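Local coordinates for ESX secretion system protein EccC (Thermomonospora curvata, PDB 4NH0) that is the weakly active ATPase of a type VII secretion system that exports EsxA and EsxB, and might be its translocase subunit, at residues 418-423 against 453-458; 339-344 against 357-362; 1045-1050 against 1076-1081; 944-949 against 1103-1108; 654-659 against 821-826. All blocks are in the same frame, centred on the assembly; numbering follows the deposited sequence.

Contact 1: 418-423 against 453-458; sequences TLFIVL and HLLLAS
His453 lies between two bonds at the start of the strand pair: its N donates to Leu419 O and its O accepts from Ile421 N (2.6 Å). The alternation continues with Leu455 N to Ile421 O, Leu423 N to Leu455 O, and Ala457 N to Leu423 O (2.9 Å), the regular pattern of parallel strands, whose axes here diverge by only 12°. The first three bonds run nearly straight on from their carbonyls; at Leu423 and Ala457 the donors tilt out of the carbonyl plane.

Side chains alternate between the two faces of the sheet. On one, Phe420 has CG anti to its backbone N (chi1 -165°), which leans the ring over the second strand: CD1 meets His453 O with the ring edge (3.3 Å), CE1 and CZ rest on Leu455 CB (3.7 Å from CE1), and Val422 CG2 lies above one face. The His453 imidazole turns back beside its own N, bringing CD2 to Thr418 CB at 4.1 Å, while its ND1 bonds Pro305 O. On the other face Leu454 CD1 meets Ile421 CG2 (3.8 Å) where the two side chains cross at a slant, and Leu456 CD2 touches Leu423 CB.

These are central strands of the P-loop NTPase sheet of the first FtsK domain, and the one holding Leu423 runs on toward Glu425, the inferred active-site residue. Helix 317-329 covers the Phe420 and Leu455 face through Leu321, Leu324 and Leu328. Helix 437-450 covers the opposite face with Phe440 and Ile443, and strand 337-343 flanks 418-423 on its other side.

Contact 2: 339-344 against 357-362; sequences FVLVDF and RHVSAI
Phe339 and His358 begin the pairing of strand 337-343 with strand 359-364, the outermost parallel strand, within this chain, of the P-loop NTPase sheet in the first FtsK domain. Phe339 has CG beside its backbone N (chi1 -66°), which puts its ring alongside the His358 side chain, both pointing the same way. Its CB lies 4.1 Å from His358 O. Farther out, CD2 brings the ring edge against His358 CB at 3.5 Å, and CE2 stays on the same methylene (3.7 Å). The opposite rim of the ring, at CE1, packs against Phe420, and helix 317-329 adds Val325 and Leu328 around it. The His358 imidazole points its own NE2 to His332 O and meets the Trp269 ring nearly at right angles, so it is held from outside the strand pair.

The backbone bonds change character along the pair. Phe339 N approaches His358 O from well above the carbonyl plane (2.8 Å), whereas Ser360 N meets Phe339 O within it. At Ser360 the chain turns a corner, which adds one residue to the second strand: Phe339 pairs with Val359, but Leu341 with Ile362. Ser360 OG turns to His591 O and Ile593 N, tying this edge to a later part of the chain. Beyond the corner Leu341 N bonds Ala361 O (3.1 Å). Leu341 CD1 lies across Val359 CG2 at 4.2 Å, the two side chains crossing at about a right angle, and also faces Ile362 CG1. The pairing finishes with Ile362 CA directing its hydrogen at Leu341 O, 3.4 Å away.

Contact 3: 1045-1050 against 1076-1081; sequences DDYEMV and IARSMG
Tyr1047 N donates to Ala1077 O (2.8 Å) in the carbonyl plane, and Glu1048 OE1 accepts from Ser1079 N (3.0 Å), met from above the carboxylate plane. The glutamate reaches back because its chain bends at chi2 (-79°), which also sets CD against Ser1079 CB at 3.4 Å. Next to these bonds, Tyr1047 CB and ring press on Ile1076 CG2 (3.5 Å from CB), while Arg1078 CD approaches the ring edge.

Arg1078 runs extended from CG to NE and lays one face of its guanidinium against Glu1048 CB, which stands over the centre of the plane. In that plane NH1 (3.1 Å) and NH2 (3.2 Å) both grip Gly1081 O, closing the turn after strand 1072-1078. A leucine in its place would probably leave Gly1081 O without either donor and the 1079-1081 turn freer to move.

Outward lies the nucleotide site of the third FtsK domain. Asp1045 closes strand 1039-1045 and Asp1046 follows it, positions consistent with a Walker B motif. Asp1045 OD2 bonds Ser955 OG in the P-loop region, and Asp1046, bonded to Ser982 OG, touches the bound ATP.

Glu1048 OE1 and Arg1078 NE remain 5.3 Å apart, so the opposite charges probably attract only at a distance: each side chain spends its polar end on backbone, and the two meet through a methylene and a flat cation.

Contact 4: 944-949 against 1103-1108; sequences FLVFGD and LVMSGN
Leu1103 CB fits the notch between Phe944 CZ (3.9 Å) and Val946 CG2 (4.0 Å), the three side chains pointing to the same face of the sheet. The strand it leans on, 944-947, leads into the P-loop of the third FtsK domain: Gly948 fits the first glycine of a Walker A pattern, and residues 951-956, which bind ATP, follow. Strand 1102-1104 runs parallel to it, with Leu1103 N on Leu945 O and Phe947 N on Leu1103 O.

The next bump is Met1105. Its CB fills the hollow over Gly948, 4.0 Å from Gly948 CA; a side chain on that glycine would crowd it. With CG beside the backbone N (chi1 -70°) and the rest extended, the thioether stands off the face of the sheet, with SD 4.1 Å from Val946 CG2. Val946 is thus a knob between Leu1103 and Met1105, and Leu957 and Leu958 of helix 954-968 close over it. Thr1142 of strand 1136-1144 touches Leu1103 and Met1105 and belongs to the ATP site.

Farther along, Met1105 N bonds Phe947 O (2.9 Å), and Asp949 N bonds Ser1106 O (2.8 Å). Ser1106 OG bonds Leu1123 N; a further bond to Asp949 OD2 is doubtful, that atom being too close to a neighbour. Gly948 CA directs a hydrogen at Ser1106 O, 3.5 Å away.

Contact 5: 654-659 against 821-826; sequences GGAGHV and LGTKLE
Leu821 opens the second segment by pushing CD2 against Val659 O (3.6 Å), while its CA lies beside His658 CB. The His658 ring looks elsewhere, its NE2 bonding Ala793 O. Gly822 comes next and packs directly against Ala656, their CA atoms 4.1 Å apart; a CB here would run into Ala656 CA and Gly655 O, so the close approach depends on glycine.

Thr823 carries the polar part of the contact. Its N donates to His658 O (2.8 Å), almost in line with the carbonyl, and its OG1 donates to Ala656 O (2.7 Å) in plane, on a lone pair. The hydroxyl gets there because it stands beside its own backbone N (chi1 -61°), on the side of the incoming loop. A valine here would probably leave Ala656 O without this donor and the 654-657 loop less firmly tied to the strand.

Thr823 also pairs with Val659 as parallel neighbours, where Val659 CA sends a hydrogen to Thr823 O (3.2 Å). Strand 823-827 thereby joins strand 659-662, which leads into the P-loop of the second FtsK domain, whose residues 666-671 bind ATP.

Lys824 points away from the loop and curls back, NZ bonding Leu821 O (3.1 Å). The end of Leu825 comes back to Val659, CD1 meeting CG1 at 4.0 Å as the side chains cross, and Leu650 and Met672 pack around it.

In the fold
From the N terminus, contact 2 closes first, a short loop joining strand 337-343 to the edge strand of the first FtsK sheet. Contact 1 follows in series, closing the mostly helical link of 29 residues between strands 418-424 and 452-458. The two touch, because strands 337-343 and 418-424 are neighbours: Phe420 O and Val422 O receive Val340 N and Val342 N. Contact 5 then closes a loop of 161 residues in the second domain, bringing a late strand beside its P-loop strand. In the third domain contact 4 does much the same over 153 residues, and contact 3 falls within that span; strands 944-947 and 1072-1078 join them. Contacts 1 and 3 lie about 94 Å apart, centre to centre.

Contact 1: 418-423 against 453-458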
# COMPACT_ATOMS: atom_id res chain seq x y z
N THR A 418 22.03 4.10 -37.46
CA THR A 418 22.43 5.39 -36.92
C THR A 418 21.20 6.09 -36.35
O THR A 418 20.09 5.92 -36.86
CB THR A 418 23.08 6.29 -37.99
OG1 THR A 418 22.18 6.44 -39.10
CG2 THR A 418 24.38 5.68 -38.48
N LEU A 419 21.39 6.86 -35.29
CA LEU A 419 20.27 7.53 -34.65
C LEU A 419 20.28 9.03 -34.95
O LEU A 419 21.25 9.72 -34.67
CB LEU A 419 20.30 7.30 -33.14
CG LEU A 419 19.08 7.81 -32.39
CD1 LEU A 419 17.83 7.14 -32.92
CD2 LEU A 419 19.22 7.58 -30.90
N PHE A 420 19.19 9.51 -35.53
CA PHE A 420 19.04 10.93 -35.81
C PHE A 420 18.08 11.56 -34.81
O PHE A 420 16.90 11.20 -34.75
CB PHE A 420 18.54 11.16 -37.24
CG PHE A 420 18.69 12.57 -37.71
CD1 PHE A 420 19.59 13.43 -37.11
CD2 PHE A 420 17.92 13.05 -38.77
CE1 PHE A 420 19.72 14.73 -37.54
CE2 PHE A 420 18.05 14.35 -39.20
CZ PHE A 420 18.96 15.19 -38.59
N ILE A 421 18.59 12.49 -34.01
CA ILE A 421 17.78 13.15 -33.00
C ILE A 421 17.44 14.58 -33.39
O ILE A 421 18.32 15.41 -33.56
CB ILE A 421 18.49 13.16 -31.64
CG1 ILE A 421 18.89 11.74 -31.24
CG2 ILE A 421 17.60 13.77 -30.57
CD1 ILE A 421 19.63 11.66 -29.93
N VAL A 422 16.15 14.85 -33.54
CA VAL A 422 15.68 16.18 -33.90
C VAL A 422 14.95 16.83 -32.73
O VAL A 422 13.80 16.50 -32.44
CB VAL A 422 14.74 16.12 -35.12
CG1 VAL A 422 14.40 17.52 -35.59
CG2 VAL A 422 15.38 15.33 -36.24
N LEU A 423 15.63 17.76 -32.06
CA LEU A 423 15.04 18.44 -30.92
C LEU A 423 14.68 19.87 -31.28
O LEU A 423 15.55 20.72 -31.48
CB LEU A 423 16.01 18.42 -29.73
CG LEU A 423 15.44 18.53 -28.31
CD1 LEU A 423 16.48 18.10 -27.29
CD2 LEU A 423 14.95 19.94 -28.00
N HIS A 453 23.32 11.11 -34.35
CA HIS A 453 23.38 12.44 -34.95
C HIS A 453 22.31 13.35 -34.37
O HIS A 453 21.15 12.97 -34.26
CB HIS A 453 23.23 12.34 -36.47
CG HIS A 453 24.27 11.48 -37.12
ND1 HIS A 453 25.49 11.96 -37.52
CD2 HIS A 453 24.26 10.16 -37.43
CE1 HIS A 453 26.20 10.98 -38.06
NE2 HIS A 453 25.47 9.88 -38.02
N LEU A 454 22.71 14.56 -34.01
CA LEU A 454 21.81 15.52 -33.38
C LEU A 454 21.50 16.70 -34.29
O LEU A 454 22.35 17.13 -35.07
CB LEU A 454 22.41 16.02 -32.06
CG LEU A 454 21.60 17.04 -31.26
CD1 LEU A 454 20.25 16.48 -30.87
CD2 LEU A 454 22.38 17.49 -30.03
N LEU A 455 20.28 17.20 -34.20
CA LEU A 455 19.88 18.41 -34.91
C LEU A 455 19.08 19.32 -33.99
O LEU A 455 17.90 19.08 -33.74
CB LEU A 455 19.08 18.08 -36.16
CG LEU A 455 18.57 19.28 -36.94
CD1 LEU A 455 19.72 20.18 -37.36
CD2 LEU A 455 17.77 18.84 -38.16
N LEU A 456 19.72 20.36 -33.48
CA LEU A 456 19.06 21.31 -32.59
C LEU A 456 18.37 22.41 -33.38
O LEU A 456 19.00 23.14 -34.13
CB LEU A 456 20.07 21.91 -31.61
CG LEU A 456 20.76 20.91 -30.69
CD1 LEU A 456 21.74 21.62 -29.77
CD2 LEU A 456 19.73 20.13 -29.89
N ALA A 457 17.06 22.52 -33.20
CA ALA A 457 16.27 23.52 -33.90
C ALA A 457 15.52 24.41 -32.92
O ALA A 457 14.99 23.93 -31.92
CB ALA A 457 15.30 22.86 -34.86
N SER A 458 15.48 25.70 -33.21
CA SER A 458 14.77 26.64 -32.36
C SER A 458 14.16 27.79 -33.16
O SER A 458 14.67 28.15 -34.22
CB SER A 458 15.69 27.21 -31.28
OG SER A 458 15.05 28.26 -30.58

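Contact 2: 339-344 against 357-362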
# COMPACT_ATOMS: atom_id res chain seq x y z
N PHE A 339 14.80 7.39 -36.01
CA PHE A 339 14.60 8.78 -35.60
C PHE A 339 14.11 8.91 -34.17
O PHE A 339 13.39 8.05 -33.66
CB PHE A 339 13.59 9.47 -36.53
CG PHE A 339 14.07 9.62 -37.94
CD1 PHE A 339 15.01 10.59 -38.27
CD2 PHE A 339 13.56 8.82 -38.95
CE1 PHE A 339 15.44 10.73 -39.57
CE2 PHE A 339 13.99 8.96 -40.25
CZ PHE A 339 14.93 9.92 -40.56
N VAL A 340 14.51 10.00 -33.52
CA VAL A 340 13.92 10.42 -32.26
C VAL A 340 13.47 11.87 -32.42
O VAL A 340 14.28 12.80 -32.35
CB VAL A 340 14.90 10.31 -31.08
CG1 VAL A 340 14.26 10.83 -29.81
CG2 VAL A 340 15.33 8.86 -30.89
N LEU A 341 12.18 12.05 -32.66
CA LEU A 341 11.64 13.37 -32.97
C LEU A 341 11.11 14.04 -31.71
O LEU A 341 10.16 13.57 -31.09
CB LEU A 341 10.53 13.25 -34.02
CG LEU A 341 10.96 12.44 -35.24
CD1 LEU A 341 9.82 12.28 -36.23
CD2 LEU A 341 12.16 13.09 -35.91
N VAL A 342 11.74 15.16 -31.34
CA VAL A 342 11.41 15.84 -30.09
C VAL A 342 11.04 17.30 -30.31
O VAL A 342 11.75 18.04 -30.98
CB VAL A 342 12.59 15.78 -29.10
CG1 VAL A 342 12.24 16.47 -27.80
CG2 VAL A 342 13.00 14.33 -28.85
N ASP A 343 9.91 17.70 -29.74
CA ASP A 343 9.50 19.10 -29.74
C ASP A 343 9.19 19.54 -28.32
O ASP A 343 8.33 18.95 -27.66
CB ASP A 343 8.29 19.32 -30.65
CG ASP A 343 8.09 20.78 -31.02
OD1 ASP A 343 8.63 21.66 -30.32
OD2 ASP A 343 7.39 21.04 -32.02
N PHE A 344 9.88 20.57 -27.84
CA PHE A 344 9.71 21.04 -26.47
C PHE A 344 8.32 21.61 -26.24
O PHE A 344 7.70 21.36 -25.21
CB PHE A 344 10.77 22.09 -26.13
CG PHE A 344 10.60 22.69 -24.77
CD1 PHE A 344 10.88 21.95 -23.63
CD2 PHE A 344 10.18 24.00 -24.62
CE1 PHE A 344 10.73 22.49 -22.38
CE2 PHE A 344 10.03 24.55 -23.36
CZ PHE A 344 10.30 23.80 -22.24
N ARG A 357 8.38 3.16 -39.73
CA ARG A 357 9.12 2.22 -38.89
C ARG A 357 10.45 2.81 -38.45
O ARG A 357 11.12 2.28 -37.56
CB ARG A 357 9.35 0.91 -39.64
CG ARG A 357 8.09 0.13 -39.95
CD ARG A 357 7.44 -0.40 -38.68
NE ARG A 357 6.32 -1.29 -38.97
CZ ARG A 357 6.46 -2.59 -39.23
NH1 ARG A 357 7.66 -3.14 -39.25
NH2 ARG A 357 5.39 -3.33 -39.49
N HIS A 358 10.84 3.92 -39.07
CA HIS A 358 12.08 4.60 -38.72
C HIS A 358 11.95 5.29 -37.36
O HIS A 358 12.92 5.39 -36.61
CB HIS A 358 12.46 5.62 -39.78
CG HIS A 358 12.51 5.07 -41.17
ND1 HIS A 358 11.38 4.76 -41.90
CD2 HIS A 358 13.56 4.77 -41.97
CE1 HIS A 358 11.73 4.30 -43.08
NE2 HIS A 358 13.05 4.29 -43.15
N VAL A 359 10.75 5.77 -37.06
CA VAL A 359 10.53 6.57 -35.86
C VAL A 359 10.41 5.71 -34.61
O VAL A 359 9.46 4.95 -34.46
CB VAL A 359 9.27 7.43 -35.99
CG1 VAL A 359 9.14 8.33 -34.79
CG2 VAL A 359 9.32 8.25 -37.27
N SER A 360 11.38 5.84 -33.72
CA SER A 360 11.37 5.12 -32.45
C SER A 360 10.46 5.80 -31.44
O SER A 360 9.80 5.14 -30.64
CB SER A 360 12.78 4.99 -31.89
OG SER A 360 12.75 4.42 -30.59
N ALA A 361 10.42 7.13 -31.49
CA ALA A 361 9.64 7.90 -30.53
C ALA A 361 9.34 9.32 -31.01
O ALA A 361 10.20 9.99 -31.58
CB ALA A 361 10.36 7.95 -29.19
N ILE A 362 8.11 9.77 -30.77
CA ILE A 362 7.74 11.16 -31.02
C ILE A 362 7.39 11.82 -29.69
O ILE A 362 6.27 11.68 -29.19
CB ILE A 362 6.54 11.27 -31.98
CG1 ILE A 362 6.87 10.61 -33.32
CG2 ILE A 362 6.17 12.73 -32.20
CD1 ILE A 362 5.74 10.67 -34.32

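Contact 3: 1045-1050 against 1076-1081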
# COMPACT_ATOMS: atom_id res chain seq x y z
N ASP A 1045 -29.13 -9.08 47.31
CA ASP A 1045 -29.53 -8.56 46.01
C ASP A 1045 -30.27 -7.25 46.18
O ASP A 1045 -30.97 -7.05 47.17
CB ASP A 1045 -30.40 -9.58 45.27
CG ASP A 1045 -30.49 -9.30 43.78
OD1 ASP A 1045 -30.15 -8.18 43.35
OD2 ASP A 1045 -30.91 -10.21 43.03
N ASP A 1046 -30.11 -6.35 45.21
CA ASP A 1046 -30.72 -5.02 45.25
C ASP A 1046 -30.34 -4.28 46.53
O ASP A 1046 -31.20 -3.99 47.36
CB ASP A 1046 -32.24 -5.12 45.12
CG ASP A 1046 -32.68 -5.73 43.81
OD1 ASP A 1046 -32.16 -5.30 42.76
OD2 ASP A 1046 -33.53 -6.64 43.82
N TYR A 1047 -29.05 -3.99 46.68
CA TYR A 1047 -28.53 -3.37 47.89
C TYR A 1047 -29.01 -1.93 48.05
O TYR A 1047 -29.05 -1.41 49.16
CB TYR A 1047 -27.00 -3.41 47.88
CG TYR A 1047 -26.36 -2.82 49.11
CD1 TYR A 1047 -26.28 -3.54 50.30
CD2 TYR A 1047 -25.81 -1.54 49.09
CE1 TYR A 1047 -25.69 -3.00 51.42
CE2 TYR A 1047 -25.22 -1.00 50.21
CZ TYR A 1047 -25.16 -1.73 51.37
OH TYR A 1047 -24.57 -1.19 52.49
N GLU A 1048 -29.37 -1.29 46.94
CA GLU A 1048 -29.82 0.10 46.99
C GLU A 1048 -31.17 0.21 47.70
O GLU A 1048 -31.52 1.27 48.21
CB GLU A 1048 -29.91 0.69 45.58
CG GLU A 1048 -31.10 0.21 44.76
CD GLU A 1048 -30.89 -1.16 44.15
OE1 GLU A 1048 -29.84 -1.78 44.41
OE2 GLU A 1048 -31.77 -1.61 43.40
N MET A 1049 -31.91 -0.89 47.72
CA MET A 1049 -33.22 -0.91 48.35
C MET A 1049 -33.14 -1.34 49.81
O MET A 1049 -34.12 -1.25 50.55
CB MET A 1049 -34.16 -1.85 47.59
CG MET A 1049 -34.52 -1.36 46.19
SD MET A 1049 -35.13 -2.69 45.14
CE MET A 1049 -36.42 -3.39 46.17
N VAL A 1050 -31.96 -1.80 50.23
CA VAL A 1050 -31.75 -2.22 51.61
C VAL A 1050 -30.86 -1.21 52.33
O VAL A 1050 -30.69 -1.28 53.55
CB VAL A 1050 -31.13 -3.63 51.68
CG1 VAL A 1050 -29.63 -3.57 51.43
CG2 VAL A 1050 -31.42 -4.28 53.02
N ILE A 1076 -22.69 -8.94 47.16
CA ILE A 1076 -23.63 -7.83 47.06
C ILE A 1076 -23.84 -7.35 45.63
O ILE A 1076 -22.89 -7.21 44.86
CB ILE A 1076 -23.15 -6.64 47.92
CG1 ILE A 1076 -23.00 -7.07 49.38
CG2 ILE A 1076 -24.11 -5.47 47.82
CD1 ILE A 1076 -22.46 -5.97 50.28
N ALA A 1077 -25.10 -7.11 45.27
CA ALA A 1077 -25.44 -6.49 44.00
C ALA A 1077 -26.19 -5.18 44.23
O ALA A 1077 -27.11 -5.13 45.04
CB ALA A 1077 -26.26 -7.43 43.15
N ARG A 1078 -25.79 -4.13 43.52
CA ARG A 1078 -26.44 -2.84 43.67
C ARG A 1078 -26.74 -2.21 42.32
O ARG A 1078 -25.99 -2.38 41.36
CB ARG A 1078 -25.56 -1.89 44.50
CG ARG A 1078 -26.26 -0.61 44.91
CD ARG A 1078 -25.31 0.39 45.53
NE ARG A 1078 -26.01 1.61 45.92
CZ ARG A 1078 -26.52 2.48 45.06
NH1 ARG A 1078 -26.41 2.27 43.76
NH2 ARG A 1078 -27.14 3.57 45.50
N SER A 1079 -27.85 -1.47 42.25
CA SER A 1079 -28.22 -0.77 41.03
C SER A 1079 -27.20 0.32 40.69
O SER A 1079 -26.31 0.62 41.48
CB SER A 1079 -29.61 -0.15 41.16
OG SER A 1079 -29.98 0.53 39.97
N MET A 1080 -27.35 0.91 39.51
CA MET A 1080 -26.38 1.89 39.03
C MET A 1080 -26.64 3.28 39.60
O MET A 1080 -25.70 4.04 39.83
CB MET A 1080 -26.41 1.94 37.50
CG MET A 1080 -25.24 2.68 36.91
SD MET A 1080 -23.68 2.00 37.49
CE MET A 1080 -22.58 3.35 37.08
N GLY A 1081 -27.91 3.61 39.81
CA GLY A 1081 -28.30 4.93 40.27
C GLY A 1081 -27.72 5.32 41.61
O GLY A 1081 -27.96 4.67 42.62

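Contact 4: 944-949 against 1103-1108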
# COMPACT_ATOMS: atom_id res chain seq x y z
N PHE A 944 -17.31 -10.10 47.43
CA PHE A 944 -17.52 -9.78 46.02
C PHE A 944 -18.63 -8.73 45.87
O PHE A 944 -19.61 -8.75 46.61
CB PHE A 944 -17.87 -11.03 45.22
CG PHE A 944 -18.16 -10.76 43.77
CD1 PHE A 944 -17.13 -10.52 42.88
CD2 PHE A 944 -19.46 -10.74 43.29
CE1 PHE A 944 -17.38 -10.27 41.55
CE2 PHE A 944 -19.72 -10.49 41.97
CZ PHE A 944 -18.68 -10.26 41.09
N LEU A 945 -18.46 -7.83 44.91
CA LEU A 945 -19.39 -6.72 44.72
C LEU A 945 -19.63 -6.44 43.24
O LEU A 945 -18.69 -6.44 42.44
CB LEU A 945 -18.85 -5.47 45.42
CG LEU A 945 -19.66 -4.18 45.34
CD1 LEU A 945 -21.05 -4.38 45.91
CD2 LEU A 945 -18.94 -3.06 46.07
N VAL A 946 -20.88 -6.19 42.87
CA VAL A 946 -21.22 -5.95 41.47
C VAL A 946 -22.22 -4.81 41.28
O VAL A 946 -23.27 -4.78 41.92
CB VAL A 946 -21.77 -7.23 40.80
CG1 VAL A 946 -22.84 -7.87 41.67
CG2 VAL A 946 -22.30 -6.94 39.41
N PHE A 947 -21.88 -3.86 40.41
CA PHE A 947 -22.76 -2.76 40.06
C PHE A 947 -23.32 -2.95 38.65
O PHE A 947 -22.69 -3.58 37.80
CB PHE A 947 -22.03 -1.42 40.14
CG PHE A 947 -21.53 -1.08 41.51
CD1 PHE A 947 -22.33 -0.40 42.41
CD2 PHE A 947 -20.24 -1.42 41.89
CE1 PHE A 947 -21.87 -0.08 43.67
CE2 PHE A 947 -19.78 -1.10 43.15
CZ PHE A 947 -20.59 -0.43 44.04
N GLY A 948 -24.51 -2.40 38.40
CA GLY A 948 -25.12 -2.49 37.09
C GLY A 948 -26.52 -1.89 37.04
O GLY A 948 -27.26 -1.96 38.02
N ASP A 949 -26.88 -1.32 35.90
CA ASP A 949 -28.18 -0.68 35.75
C ASP A 949 -29.32 -1.70 35.71
O ASP A 949 -29.09 -2.90 35.88
CB ASP A 949 -28.21 0.19 34.48
CG ASP A 949 -27.76 -0.56 33.24
OD1 ASP A 949 -28.18 -1.72 33.04
OD2 ASP A 949 -26.98 0.02 32.46
N LEU A 1103 -17.27 -6.33 39.96
CA LEU A 1103 -17.72 -6.30 38.58
C LEU A 1103 -18.54 -5.04 38.31
O LEU A 1103 -19.49 -4.74 39.03
CB LEU A 1103 -18.55 -7.54 38.25
CG LEU A 1103 -19.08 -7.62 36.82
CD1 LEU A 1103 -17.95 -7.51 35.83
CD2 LEU A 1103 -19.84 -8.92 36.60
N VAL A 1104 -18.16 -4.30 37.27
CA VAL A 1104 -18.90 -3.12 36.87
C VAL A 1104 -19.57 -3.36 35.52
O VAL A 1104 -18.89 -3.43 34.49
CB VAL A 1104 -18.00 -1.88 36.78
CG1 VAL A 1104 -18.78 -0.68 36.28
CG2 VAL A 1104 -17.37 -1.59 38.14
N MET A 1105 -20.89 -3.48 35.52
CA MET A 1105 -21.63 -3.79 34.31
C MET A 1105 -22.09 -2.53 33.59
O MET A 1105 -21.40 -1.51 33.61
CB MET A 1105 -22.83 -4.68 34.63
CG MET A 1105 -22.45 -6.09 35.05
SD MET A 1105 -23.86 -7.07 35.60
CE MET A 1105 -23.25 -8.72 35.33
N SER A 1106 -23.24 -2.62 32.93
CA SER A 1106 -23.78 -1.50 32.18
C SER A 1106 -24.19 -0.35 33.10
O SER A 1106 -24.75 -0.57 34.17
CB SER A 1106 -24.98 -1.95 31.35
OG SER A 1106 -25.52 -0.87 30.59
N GLY A 1107 -23.88 0.87 32.68
CA GLY A 1107 -24.23 2.05 33.45
C GLY A 1107 -23.95 3.33 32.70
O GLY A 1107 -23.96 3.36 31.47
N ASN A 1108 -23.71 4.41 33.44
CA ASN A 1108 -23.34 5.68 32.84
C ASN A 1108 -22.18 6.32 33.59
O ASN A 1108 -21.86 5.95 34.71
CB ASN A 1108 -24.53 6.63 32.79
CG ASN A 1108 -25.09 6.94 34.16
OD1 ASN A 1108 -24.97 6.15 35.09
ND2 ASN A 1108 -25.70 8.11 34.29

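Contact 5: 654-659 against 821-826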
# COMPACT_ATOMS: atom_id res chain seq x y z
N GLY A 654 9.76 -13.52 4.38
CA GLY A 654 10.64 -13.39 5.53
C GLY A 654 11.53 -12.17 5.45
O GLY A 654 11.93 -11.74 4.37
N GLY A 655 11.85 -11.60 6.61
CA GLY A 655 12.67 -10.41 6.68
C GLY A 655 11.87 -9.16 6.34
O GLY A 655 11.62 -8.32 7.19
N ALA A 656 11.48 -9.06 5.07
CA ALA A 656 10.68 -7.93 4.61
C ALA A 656 9.20 -8.30 4.61
O ALA A 656 8.41 -7.73 3.86
CB ALA A 656 11.12 -7.50 3.23
N GLY A 657 8.83 -9.24 5.47
CA GLY A 657 7.47 -9.73 5.54
C GLY A 657 6.48 -8.70 6.06
O GLY A 657 5.28 -8.83 5.83
N HIS A 658 6.98 -7.69 6.75
CA HIS A 658 6.14 -6.62 7.26
C HIS A 658 6.03 -5.49 6.23
O HIS A 658 7.03 -5.02 5.70
CB HIS A 658 6.69 -6.08 8.58
CG HIS A 658 6.47 -6.99 9.74
ND1 HIS A 658 5.40 -7.86 9.81
CD2 HIS A 658 7.18 -7.17 10.88
CE1 HIS A 658 5.46 -8.53 10.94
NE2 HIS A 658 6.53 -8.14 11.61
N VAL A 659 4.80 -5.07 5.96
CA VAL A 659 4.56 -4.05 4.95
C VAL A 659 4.05 -2.75 5.56
O VAL A 659 3.12 -2.76 6.37
CB VAL A 659 3.54 -4.53 3.89
CG1 VAL A 659 3.33 -3.46 2.83
CG2 VAL A 659 4.02 -5.82 3.26
N LEU A 821 8.86 -2.37 9.83
CA LEU A 821 8.26 -2.50 8.51
C LEU A 821 9.34 -2.64 7.44
O LEU A 821 9.86 -1.65 6.94
CB LEU A 821 7.37 -1.29 8.22
CG LEU A 821 6.24 -1.06 9.23
CD1 LEU A 821 5.52 0.25 8.96
CD2 LEU A 821 5.26 -2.23 9.20
N GLY A 822 9.66 -3.88 7.11
CA GLY A 822 10.71 -4.17 6.15
C GLY A 822 10.40 -3.66 4.75
O GLY A 822 11.22 -2.97 4.14
N THR A 823 9.22 -4.00 4.25
CA THR A 823 8.79 -3.53 2.94
C THR A 823 7.96 -2.26 3.07
O THR A 823 6.80 -2.30 3.46
CB THR A 823 7.97 -4.59 2.19
OG1 THR A 823 8.77 -5.76 2.00
CG2 THR A 823 7.53 -4.06 0.84
N LYS A 824 8.57 -1.12 2.74
CA LYS A 824 7.87 0.15 2.80
C LYS A 824 7.41 0.59 1.42
O LYS A 824 8.20 0.67 0.49
CB LYS A 824 8.75 1.23 3.43
CG LYS A 824 9.17 0.93 4.86
CD LYS A 824 9.65 2.18 5.57
CE LYS A 824 10.26 1.84 6.92
NZ LYS A 824 11.49 1.02 6.77
N LEU A 825 6.11 0.86 1.30
CA LEU A 825 5.54 1.32 0.04
C LEU A 825 5.14 2.78 0.17
O LEU A 825 4.07 3.10 0.69
CB LEU A 825 4.35 0.46 -0.35
CG LEU A 825 4.67 -1.03 -0.46
CD1 LEU A 825 3.43 -1.85 -0.78
CD2 LEU A 825 5.74 -1.26 -1.52
N GLU A 826 6.01 3.67 -0.30
CA GLU A 826 5.81 5.10 -0.14
C GLU A 826 5.15 5.73 -1.36
O GLU A 826 5.55 5.49 -2.49
CB GLU A 826 7.14 5.79 0.14
CG GLU A 826 7.05 7.30 0.27
CD GLU A 826 8.39 7.93 0.59
OE1 GLU A 826 9.15 7.34 1.39
OE2 GLU A 826 8.68 9.02 0.05